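Purine nucleoside phosphorylase (Thermus thermophilus, PDB 6TK9) catalyses the reversible phosphorolysis of purine nucleosides, probably inosine and guanosine, to the free base and ribose 1-phosphate. Local coordinates at residues A[16-28]-A[66-80]. Residues are numbered along the deposited sequence; the frame is centred on the assembly and turned at random.
Sequences KTDFVPEVGLVLG and LGRLEGKPVLVYKGR. With PO4 (phosphate ion), chain G.
Val26 and Arg80 meet where two parallel strands, 23-27 and 72-78, run out toward a phosphate. With CG1 of Val26 anti to its backbone N (chi1 174°), this methyl lies over one face of the Arg80 guanidinium, 3.5 Å from NH2, while CG2 turns to the Tyr77 ring, 3.6 Å from CD1. The branched, apolar valine thus serves two neighbours, one with each methyl. Arg80 NH1 donates to O1 of the phosphate ion at 3.1 Å and also to Thr110 O; NE forms a salt bridge with Glu215. A methionine at Arg80 would probably leave Glu215 without its mate and the phosphate short of one donor and a nearby positive charge. Gly28 suits its place because a side chain there would run into the phosphate.

The strands are held by backbone bonds such as Tyr77 N to Leu25 O, 3.0 Å and nearly straight. With strand 106-115 on its other edge, strand 23-27 belongs to the central mixed sheet of the phosphorylase superfamily fold, and the anion site at its C-terminal end, completed by Ser29, His82, Ala112 and Ser211, is consistent with the phosphate substrate's place. On the face carrying Leu25, Leu27 and Val76, packing is close: Leu27 CD1 reaches Val76 CG1 at 3.5 Å, and Leu25 CD2 touches both Val76 CG2 and Leu69 CD2, a fit that aliphatic branches make well.

Toward the opposite end strand pairing gives way to loop and the contact opens to solvent at Glu22 and Arg68, although Phe19 still packs closely, its CZ 3.5 Å from Pro73 CB. Its edge faces Arg68 NH1, the ring and guanidinium planes standing 87° apart. Pro73, with no N-H to offer, uses its carbonyl to accept from Glu22 N (3.0 Å), whereas the exposed Glu22 side chain crosses the proline ring at a slant on the solvent side.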
loop_
_atom_site.group_PDB
_atom_site.type_symbol
_atom_site.label_atom_id
_atom_site.label_comp_id
_atom_site.label_asym_id
_atom_site.label_seq_id
_atom_site.Cartn_x
_atom_site.Cartn_y
_atom_site.Cartn_z
ATOM N N LYS A 16 -44.146 -28.578 -12.726
ATOM C CA LYS A 16 -43.875 -29.654 -11.734
ATOM C C LYS A 16 -44.536 -29.327 -10.390
ATOM O O LYS A 16 -44.758 -30.277 -9.618
ATOM C CB LYS A 16 -42.375 -29.853 -11.508
ATOM C CG LYS A 16 -41.574 -30.194 -12.753
ATOM C CD LYS A 16 -42.013 -31.466 -13.448
ATOM C CE LYS A 16 -41.354 -31.651 -14.797
ATOM N NZ LYS A 16 -41.387 -33.070 -15.201
ATOM N N THR A 17 -44.830 -28.056 -10.105
ATOM C CA THR A 17 -45.268 -27.633 -8.751
ATOM C C THR A 17 -45.598 -26.144 -8.708
ATOM O O THR A 17 -44.834 -25.351 -9.252
ATOM C CB THR A 17 -44.184 -27.901 -7.700
ATOM O OG1 THR A 17 -44.619 -27.301 -6.482
ATOM C CG2 THR A 17 -42.828 -27.346 -8.082
ATOM N N ASP A 18 -46.676 -25.813 -8.012
ATOM C CA ASP A 18 -47.143 -24.432 -7.752
ATOM C C ASP A 18 -46.481 -23.920 -6.463
ATOM O O ASP A 18 -46.823 -22.804 -6.045
ATOM C CB ASP A 18 -48.679 -24.388 -7.682
ATOM C CG ASP A 18 -49.279 -25.284 -6.601
ATOM O OD1 ASP A 18 -48.534 -26.112 -6.035
ATOM O OD2 ASP A 18 -50.491 -25.156 -6.322
ATOM N N PHE A 19 -45.576 -24.683 -5.841
ATOM C CA PHE A 19 -44.908 -24.275 -4.574
ATOM C C PHE A 19 -44.103 -22.991 -4.805
ATOM O O PHE A 19 -43.208 -22.979 -5.658
ATOM C CB PHE A 19 -44.004 -25.380 -4.019
ATOM C CG PHE A 19 -43.555 -25.196 -2.583
ATOM C CD1 PHE A 19 -44.405 -25.491 -1.523
ATOM C CD2 PHE A 19 -42.268 -24.768 -2.286
ATOM C CE1 PHE A 19 -43.985 -25.346 -0.207
ATOM C CE2 PHE A 19 -41.850 -24.631 -0.971
ATOM C CZ PHE A 19 -42.708 -24.920 0.063
ATOM N N VAL A 20 -44.442 -21.950 -4.046
ATOM C CA VAL A 20 -43.796 -20.609 -4.059
ATOM C C VAL A 20 -42.800 -20.547 -2.897
ATOM O O VAL A 20 -43.189 -20.597 -1.734
ATOM C CB VAL A 20 -44.852 -19.486 -3.965
ATOM C CG1 VAL A 20 -44.240 -18.108 -4.172
ATOM C CG2 VAL A 20 -46.005 -19.691 -4.939
ATOM N N PRO A 21 -41.484 -20.424 -3.175
ATOM C CA PRO A 21 -40.489 -20.247 -2.127
ATOM C C PRO A 21 -40.367 -18.778 -1.708
ATOM O O PRO A 21 -40.589 -17.925 -2.525
ATOM C CB PRO A 21 -39.210 -20.673 -2.846
ATOM C CG PRO A 21 -39.416 -20.119 -4.241
ATOM C CD PRO A 21 -40.878 -20.389 -4.517
ATOM N N GLU A 22 -39.986 -18.538 -0.456
ATOM C CA GLU A 22 -39.715 -17.189 0.106
ATOM C C GLU A 22 -38.208 -16.934 0.144
ATOM O O GLU A 22 -37.820 -15.771 0.111
ATOM C CB GLU A 22 -40.308 -17.082 1.509
ATOM C CG GLU A 22 -41.809 -16.877 1.465
ATOM C CD GLU A 22 -42.570 -17.088 2.759
ATOM O OE1 GLU A 22 -41.933 -17.370 3.806
ATOM O OE2 GLU A 22 -43.809 -16.980 2.704
ATOM N N VAL A 23 -37.396 -17.985 0.211
ATOM C CA VAL A 23 -35.945 -17.871 0.492
ATOM C C VAL A 23 -35.197 -18.777 -0.480
ATOM O O VAL A 23 -35.504 -19.971 -0.561
ATOM C CB VAL A 23 -35.615 -18.196 1.960
ATOM C CG1 VAL A 23 -34.118 -18.145 2.226
ATOM C CG2 VAL A 23 -36.342 -17.268 2.921
ATOM N N GLY A 24 -34.263 -18.177 -1.211
ATOM C CA GLY A 24 -33.283 -18.879 -2.045
ATOM C C GLY A 24 -32.091 -19.199 -1.201
ATOM O O GLY A 24 -31.805 -18.440 -0.302
ATOM N N LEU A 25 -31.433 -20.303 -1.485
ATOM C CA LEU A 25 -30.251 -20.761 -0.737
ATOM C C LEU A 25 -29.387 -21.536 -1.731
ATOM O O LEU A 25 -29.907 -22.499 -2.277
ATOM C CB LEU A 25 -30.769 -21.617 0.421
ATOM C CG LEU A 25 -29.720 -22.446 1.151
ATOM C CD1 LEU A 25 -28.740 -21.555 1.901
ATOM C CD2 LEU A 25 -30.387 -23.411 2.109
ATOM N N VAL A 26 -28.170 -21.064 -2.020
ATOM C CA VAL A 26 -27.218 -21.694 -2.985
ATOM C C VAL A 26 -26.136 -22.369 -2.150
ATOM O O VAL A 26 -25.483 -21.673 -1.354
ATOM C CB VAL A 26 -26.616 -20.680 -3.985
ATOM C CG1 VAL A 26 -25.548 -21.309 -4.867
ATOM C CG2 VAL A 26 -27.662 -20.029 -4.871
ATOM N N LEU A 27 -26.009 -23.683 -2.289
ATOM C CA LEU A 27 -25.047 -24.503 -1.523
ATOM C C LEU A 27 -23.832 -24.732 -2.426
ATOM O O LEU A 27 -24.022 -25.185 -3.538
ATOM C CB LEU A 27 -25.714 -25.817 -1.069
ATOM C CG LEU A 27 -26.952 -25.660 -0.169
ATOM C CD1 LEU A 27 -27.637 -26.995 0.091
ATOM C CD2 LEU A 27 -26.619 -24.983 1.141
ATOM N N GLY A 28 -22.631 -24.413 -1.947
ATOM C CA GLY A 28 -21.389 -24.507 -2.737
ATOM C C GLY A 28 -20.646 -25.795 -2.468
ATOM O O GLY A 28 -21.271 -26.774 -2.012
ATOM N N LEU A 66 -37.190 -27.522 -4.336
ATOM C CA LEU A 66 -38.257 -26.713 -3.694
ATOM C C LEU A 66 -38.821 -27.513 -2.523
ATOM O O LEU A 66 -39.042 -28.734 -2.685
ATOM C CB LEU A 66 -39.340 -26.389 -4.722
ATOM C CG LEU A 66 -38.931 -25.372 -5.788
ATOM C CD1 LEU A 66 -39.074 -25.959 -7.177
ATOM C CD2 LEU A 66 -39.736 -24.092 -5.675
ATOM N N GLY A 67 -39.024 -26.855 -1.382
ATOM C CA GLY A 67 -39.531 -27.525 -0.175
ATOM C C GLY A 67 -39.507 -26.672 1.079
ATOM O O GLY A 67 -39.554 -25.425 1.008
ATOM N N ARG A 68 -39.498 -27.358 2.216
ATOM C CA ARG A 68 -39.627 -26.752 3.561
ATOM C C ARG A 68 -38.350 -27.119 4.321
ATOM O O ARG A 68 -37.949 -28.289 4.277
ATOM C CB ARG A 68 -40.926 -27.247 4.206
ATOM C CG ARG A 68 -41.452 -26.391 5.347
ATOM C CD ARG A 68 -42.917 -26.688 5.628
ATOM N NE ARG A 68 -43.747 -26.036 4.622
ATOM C CZ ARG A 68 -44.094 -24.740 4.628
ATOM N NH1 ARG A 68 -44.832 -24.244 3.646
ATOM N NH2 ARG A 68 -43.690 -23.931 5.598
ATOM N N LEU A 69 -37.684 -26.120 4.888
ATOM C CA LEU A 69 -36.473 -26.283 5.725
ATOM C C LEU A 69 -36.661 -25.300 6.884
ATOM O O LEU A 69 -37.138 -24.199 6.596
ATOM C CB LEU A 69 -35.240 -25.987 4.871
ATOM C CG LEU A 69 -33.885 -26.187 5.535
ATOM C CD1 LEU A 69 -33.657 -27.646 5.895
ATOM C CD2 LEU A 69 -32.778 -25.682 4.621
ATOM N N GLU A 70 -36.447 -25.742 8.128
ATOM C CA GLU A 70 -36.629 -24.951 9.378
ATOM C C GLU A 70 -37.995 -24.243 9.321
ATOM O O GLU A 70 -38.135 -23.139 9.887
ATOM C CB GLU A 70 -35.410 -24.042 9.585
ATOM C CG GLU A 70 -35.292 -23.457 10.977
ATOM C CD GLU A 70 -34.824 -24.374 12.097
ATOM O OE1 GLU A 70 -34.237 -25.423 11.790
ATOM O OE2 GLU A 70 -35.044 -24.021 13.295
ATOM N N GLY A 71 -38.984 -24.891 8.696
ATOM C CA GLY A 71 -40.373 -24.400 8.594
ATOM C C GLY A 71 -40.566 -23.302 7.558
ATOM O O GLY A 71 -41.676 -22.800 7.455
ATOM N N LYS A 72 -39.537 -22.934 6.800
ATOM C CA LYS A 72 -39.639 -21.905 5.737
ATOM C C LYS A 72 -39.823 -22.593 4.390
ATOM O O LYS A 72 -39.210 -23.627 4.131
ATOM C CB LYS A 72 -38.389 -21.024 5.740
ATOM C CG LYS A 72 -38.219 -20.176 6.993
ATOM C CD LYS A 72 -39.226 -19.043 7.129
ATOM C CE LYS A 72 -39.712 -18.883 8.556
ATOM N NZ LYS A 72 -40.891 -17.990 8.634
ATOM N N PRO A 73 -40.667 -22.034 3.494
ATOM C CA PRO A 73 -40.688 -22.462 2.093
ATOM C C PRO A 73 -39.420 -21.962 1.374
ATOM O O PRO A 73 -39.204 -20.760 1.338
ATOM C CB PRO A 73 -41.985 -21.860 1.510
ATOM C CG PRO A 73 -42.444 -20.796 2.512
ATOM C CD PRO A 73 -41.644 -20.975 3.790
ATOM N N VAL A 74 -38.598 -22.867 0.832
ATOM C CA VAL A 74 -37.235 -22.513 0.331
ATOM C C VAL A 74 -37.002 -23.088 -1.069
ATOM O O VAL A 74 -37.546 -24.170 -1.369
ATOM C CB VAL A 74 -36.140 -22.949 1.317
ATOM C CG1 VAL A 74 -36.345 -22.287 2.665
ATOM C CG2 VAL A 74 -36.055 -24.454 1.485
ATOM N N LEU A 75 -36.267 -22.333 -1.901
ATOM C CA LEU A 75 -35.581 -22.806 -3.135
ATOM C C LEU A 75 -34.127 -23.100 -2.765
ATOM O O LEU A 75 -33.427 -22.164 -2.374
ATOM C CB LEU A 75 -35.665 -21.726 -4.218
ATOM C CG LEU A 75 -35.238 -22.149 -5.625
ATOM C CD1 LEU A 75 -36.117 -23.263 -6.168
ATOM C CD2 LEU A 75 -35.284 -20.973 -6.577
ATOM N N VAL A 76 -33.718 -24.366 -2.819
ATOM C CA VAL A 76 -32.309 -24.799 -2.567
ATOM C C VAL A 76 -31.694 -25.229 -3.910
ATOM O O VAL A 76 -32.298 -26.038 -4.613
ATOM C CB VAL A 76 -32.253 -25.892 -1.483
ATOM C CG1 VAL A 76 -30.834 -26.375 -1.215
ATOM C CG2 VAL A 76 -32.905 -25.410 -0.195
ATOM N N TYR A 77 -30.576 -24.615 -4.290
ATOM C CA TYR A 77 -29.677 -25.005 -5.401
ATOM C C TYR A 77 -28.662 -25.962 -4.817
ATOM O O TYR A 77 -27.833 -25.503 -4.055
ATOM C CB TYR A 77 -28.991 -23.769 -5.984
ATOM C CG TYR A 77 -29.962 -22.814 -6.618
ATOM C CD1 TYR A 77 -30.608 -21.853 -5.866
ATOM C CD2 TYR A 77 -30.325 -22.944 -7.942
ATOM C CE1 TYR A 77 -31.535 -20.996 -6.432
ATOM C CE2 TYR A 77 -31.255 -22.099 -8.522
ATOM C CZ TYR A 77 -31.851 -21.112 -7.768
ATOM O OH TYR A 77 -32.745 -20.264 -8.345
ATOM N N LYS A 78 -28.820 -27.257 -5.037
ATOM C CA LYS A 78 -27.824 -28.252 -4.565
ATOM C C LYS A 78 -26.648 -28.177 -5.548
ATOM O O LYS A 78 -26.714 -28.847 -6.598
ATOM C CB LYS A 78 -28.440 -29.654 -4.412
ATOM C CG LYS A 78 -27.452 -30.712 -3.922
ATOM C CD LYS A 78 -28.009 -32.071 -3.489
ATOM C CE LYS A 78 -26.900 -32.932 -2.905
ATOM N NZ LYS A 78 -27.388 -34.215 -2.343
ATOM N N GLY A 79 -25.656 -27.333 -5.244
ATOM C CA GLY A 79 -24.520 -27.003 -6.135
ATOM C C GLY A 79 -24.844 -25.856 -7.088
ATOM O O GLY A 79 -26.018 -25.433 -7.127
ATOM N N ARG A 80 -23.841 -25.385 -7.839
ATOM C CA ARG A 80 -23.902 -24.198 -8.744
ATOM C C ARG A 80 -22.910 -24.397 -9.891
ATOM O O ARG A 80 -22.292 -25.490 -9.961
ATOM C CB ARG A 80 -23.600 -22.874 -8.028
ATOM C CG ARG A 80 -22.307 -22.861 -7.220
ATOM C CD ARG A 80 -21.590 -21.523 -7.219
ATOM N NE ARG A 80 -22.215 -20.544 -6.347
ATOM C CZ ARG A 80 -22.010 -20.455 -5.036
ATOM N NH1 ARG A 80 -21.201 -21.309 -4.429
ATOM N NH2 ARG A 80 -22.640 -19.527 -4.329
HETATM P P PO4 G . -17.866 -22.721 -4.387
HETATM O O1 PO4 G . -18.854 -22.984 -5.534
HETATM O O2 PO4 G . -16.554 -23.453 -4.654
HETATM O O3 PO4 G . -18.428 -23.207 -3.066
HETATM O O4 PO4 G . -17.645 -21.215 -4.285
#